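Local coordinates for putative fimbrium tip subunit Fim1C (Bacteroides ovatus, PDB 4EPS), which probably forms part of the tip of a fimbrium, a filamentous surface appendage that mediates cell adhesion and biofilm formation, at residues Y89-Y92 and P93-S96; Q126-Y129 and A130-D133. All coordinates share one frame; numbering follows the deposited sequence. Where two conformers were deposited one is given.

Interaction 1: Y89-Y92 and P93-S96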
# COMPACT_ATOMS: atom_id res chain seq x y z
N TYR A 89 -49.41 3.65 -34.22
CA TYR A 89 -48.29 4.52 -33.81
C TYR A 89 -48.37 4.82 -32.35
O TYR A 89 -49.48 5.03 -31.84
CB TYR A 89 -48.34 5.87 -34.57
CG TYR A 89 -48.23 5.77 -36.07
CD1 TYR A 89 -49.36 5.58 -36.86
CD2 TYR A 89 -46.99 5.88 -36.70
CE1 TYR A 89 -49.26 5.48 -38.24
CE2 TYR A 89 -46.89 5.80 -38.09
CZ TYR A 89 -48.03 5.62 -38.85
OH TYR A 89 -47.94 5.56 -40.22
N ALA A 90 -47.23 4.90 -31.67
CA ALA A 90 -47.26 5.28 -30.26
C ALA A 90 -46.18 6.30 -29.96
O ALA A 90 -45.14 6.33 -30.63
CB ALA A 90 -47.11 4.06 -29.35
N TYR A 91 -46.41 7.13 -28.94
CA TYR A 91 -45.40 8.10 -28.51
C TYR A 91 -45.45 8.25 -27.01
O TYR A 91 -46.48 8.01 -26.36
CB TYR A 91 -45.57 9.49 -29.20
CG TYR A 91 -46.74 10.27 -28.63
CD1 TYR A 91 -48.05 9.93 -28.94
CD2 TYR A 91 -46.53 11.28 -27.69
CE1 TYR A 91 -49.13 10.61 -28.37
CE2 TYR A 91 -47.60 11.93 -27.08
CZ TYR A 91 -48.90 11.60 -27.44
OH TYR A 91 -49.97 12.21 -26.84
N TYR A 92 -44.34 8.72 -26.48
CA TYR A 92 -44.14 9.03 -25.07
C TYR A 92 -43.46 10.41 -24.97
O TYR A 92 -42.51 10.62 -25.72
CB TYR A 92 -43.23 7.95 -24.44
CG TYR A 92 -42.83 8.30 -23.02
CD1 TYR A 92 -41.71 9.09 -22.77
CD2 TYR A 92 -43.62 7.92 -21.94
CE1 TYR A 92 -41.39 9.51 -21.48
CE2 TYR A 92 -43.29 8.29 -20.64
CZ TYR A 92 -42.18 9.09 -20.41
OH TYR A 92 -41.86 9.46 -19.14
N PRO A 93 -43.75 11.25 -23.96
CA PRO A 93 -44.83 11.14 -22.96
C PRO A 93 -46.14 11.68 -23.53
O PRO A 93 -46.13 12.67 -24.27
CB PRO A 93 -44.33 11.99 -21.79
CG PRO A 93 -43.49 13.09 -22.47
CD PRO A 93 -42.99 12.51 -23.78
N TYR A 94 -47.25 11.02 -23.16
CA TYR A 94 -48.60 11.41 -23.59
C TYR A 94 -48.84 12.90 -23.37
O TYR A 94 -48.51 13.42 -22.30
CB TYR A 94 -49.63 10.59 -22.79
CG TYR A 94 -51.06 11.06 -22.96
CD1 TYR A 94 -51.78 10.74 -24.11
CD2 TYR A 94 -51.70 11.80 -21.97
CE1 TYR A 94 -53.09 11.19 -24.29
CE2 TYR A 94 -53.02 12.23 -22.13
CZ TYR A 94 -53.71 11.93 -23.29
OH TYR A 94 -55.00 12.36 -23.46
N GLN A 95 -49.44 13.55 -24.38
CA GLN A 95 -49.84 14.97 -24.39
C GLN A 95 -51.35 15.01 -24.61
O GLN A 95 -51.84 14.36 -25.53
CB GLN A 95 -49.11 15.74 -25.51
CG GLN A 95 -47.56 15.67 -25.48
CD GLN A 95 -46.95 16.32 -24.26
OE1 GLN A 95 -47.06 17.53 -24.05
NE2 GLN A 95 -46.28 15.53 -23.44
N SER A 96 -52.09 15.74 -23.75
CA SER A 96 -53.54 15.93 -23.86
C SER A 96 -53.92 16.56 -25.20
O SER A 96 -54.96 16.20 -25.77
CB SER A 96 -54.07 16.81 -22.73
OG SER A 96 -54.20 16.06 -21.53
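Tyr92 and Pro93 meet across a cis peptide bond where strand 87-92 of the fimbrillin-like domain ends and the chain turns into a loop. This aromatic-proline cis pair makes a CH-pi contact. CB of Pro93 sits over the centre of one face of the Tyr92 ring, 3.8 Å from its centroid, and the two side chains cross at about a right angle. The Tyr92 ring is set there by a chi1 of 172°, which turns CG to the carbonyl side. Its hydroxyl is hydrogen-bonded to Asp44.

Apolar contact is lighter. CZ of Tyr91 lies 4.5 Å from CD1 of Tyr94.

Of two hydrogen bonds, one joins loop to strand. Gln95 N donates to Tyr91 OH over 2.9 Å, nearly straight at 174°, and comes in at the edge of the ring, near its plane. Asn62 binds both this hydroxyl and Gln95 O. A phenylalanine in place of Tyr91 would probably leave Gln95 N and Asn62 OD1 without their shared partner. The other bond is internal to the loop. The Gln95 side chain, bent at chi2, folds back, and its NE2 donates to Pro93 O at 3.0 Å, from above the carbonyl plane.

Interaction 2: Q126-Y129 and A130-D133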
# COMPACT_ATOMS: atom_id res chain seq x y z
N GLN A 126 -35.97 13.25 -11.86
CA GLN A 126 -36.53 12.22 -12.74
C GLN A 126 -37.75 12.71 -13.49
O GLN A 126 -37.79 12.50 -14.69
CB GLN A 126 -36.85 10.92 -11.99
CG GLN A 126 -35.58 10.08 -11.76
CD GLN A 126 -35.84 8.70 -11.19
OE1 GLN A 126 -36.25 8.54 -10.03
NE2 GLN A 126 -35.55 7.68 -11.98
N LYS A 127 -38.68 13.43 -12.82
CA LYS A 127 -39.89 13.94 -13.49
C LYS A 127 -39.59 15.05 -14.49
O LYS A 127 -40.20 15.06 -15.55
CB LYS A 127 -40.94 14.44 -12.48
CG LYS A 127 -41.72 13.30 -11.83
CD LYS A 127 -43.04 13.77 -11.23
CE LYS A 127 -44.06 12.66 -11.12
NZ LYS A 127 -43.71 11.65 -10.09
N ALA A 128 -38.71 16.00 -14.15
CA ALA A 128 -38.39 17.12 -15.06
C ALA A 128 -37.69 16.59 -16.34
O ALA A 128 -37.91 17.11 -17.42
CB ALA A 128 -37.50 18.12 -14.35
N TYR A 129 -36.90 15.52 -16.20
CA TYR A 129 -36.21 14.91 -17.33
C TYR A 129 -37.20 14.10 -18.19
O TYR A 129 -37.27 14.29 -19.42
CB TYR A 129 -35.09 14.01 -16.79
CG TYR A 129 -34.27 13.31 -17.86
CD1 TYR A 129 -34.72 12.13 -18.44
CD2 TYR A 129 -33.04 13.82 -18.27
CE1 TYR A 129 -33.97 11.47 -19.41
CE2 TYR A 129 -32.27 13.15 -19.22
CZ TYR A 129 -32.74 11.99 -19.80
OH TYR A 129 -31.97 11.29 -20.70
N ALA A 130 -37.95 13.17 -17.54
CA ALA A 130 -38.89 12.26 -18.21
C ALA A 130 -39.93 12.97 -19.03
O ALA A 130 -40.21 12.52 -20.15
CB ALA A 130 -39.57 11.34 -17.18
N LYS A 131 -40.51 14.10 -18.51
CA LYS A 131 -41.55 14.82 -19.25
C LYS A 131 -41.02 15.44 -20.55
O LYS A 131 -41.81 15.79 -21.41
CB LYS A 131 -42.22 15.92 -18.38
CG LYS A 131 -41.30 17.11 -18.08
CD LYS A 131 -41.95 18.14 -17.16
CE LYS A 131 -41.00 19.28 -16.89
NZ LYS A 131 -41.49 20.16 -15.80
N GLN A 132 -39.68 15.57 -20.70
CA GLN A 132 -39.08 16.17 -21.90
C GLN A 132 -38.43 15.15 -22.85
O GLN A 132 -37.97 15.54 -23.94
CB GLN A 132 -38.01 17.17 -21.42
CG GLN A 132 -38.61 18.26 -20.50
CD GLN A 132 -37.74 19.47 -20.43
OE1 GLN A 132 -37.65 20.23 -21.38
NE2 GLN A 132 -37.15 19.70 -19.28
N ASP A 133 -38.40 13.87 -22.44
CA ASP A 133 -37.74 12.80 -23.19
C ASP A 133 -38.69 12.22 -24.23
O ASP A 133 -39.25 11.14 -24.06
CB ASP A 133 -37.21 11.72 -22.23
CG ASP A 133 -36.23 10.76 -22.89
OD1 ASP A 133 -35.85 11.00 -24.07
OD2 ASP A 133 -35.79 9.80 -22.21
O HOH W 1 -33.17 9.24 -21.83
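Ala130 N donates to Gln126 O at 2.9 Å and Lys131 N to Lys127 O at 3.1 Å, two i to i+4 helical bonds that carry the last turn of helix 126-130 into a type I beta turn, Ala130 to Asp133.

Gln132 is bound to the helix end through both backbone and side chain. Its N donates to Tyr129 O, an i to i+3 bond, from above the carbonyl plane. Its NE2 donates to Ala128 O at 3.3 Å, with the acceptor in the plane of the amide and the donor 36° out of the carbonyl plane. CG lies anti to the carbonyl carbon (chi1 -58°) and the chain runs extended beyond it, which brings the amide back alongside the helix end. The amide oxygen, OE1, accepts from Thr120 N, and this second bond limits rotation of the amide.

Tyr129 and Asp133 lie side by side and point the same way, with ring and carboxylate planes 73° apart. CE1 of Tyr129 comes within 3.7 Å of Asp133 OD2. One water joins their ends: it lies 2.6 Å from Tyr129 OH, at the ring edge and in its plane, and donates to Asp133 OD2 over 2.7 Å. OD1 of Asp133 is bound to His157, and Leu221 of strand 217-222 packs against both side chains.

The arrangement is that of a helix C-terminus running into a type I beta turn, closed by the bond from Asp133 N to Ala130 O, with the side-chain amide of Gln132 bound to the helix carbonyl Ala128 O. Here it leads a short helix of the fimbrillin-like domain into strand 135-145.

How the interactions relate
Interactions 1 and 2 follow one another along the chain within the fimbrillin-like range, and their centres are 13 Å apart. They touch by packing. The strand end and cis-proline of 89-96 lie against the turn of 130-133: Pro93 CG is 3.4 Å from Lys131 O, and Tyr92 CE1 is 3.5 Å from Ala130 O. Trp117 also links them, since Pro93 and Gln95 touch it and its NE1 bonds Gln132 O. Strands 87-92 and 135-145 pair antiparallel, consistent with this closeness, with Tyr92 bonded to Met135 through the backbone. Glycerol, probably from the crystallisation liquor, binds at both contacts.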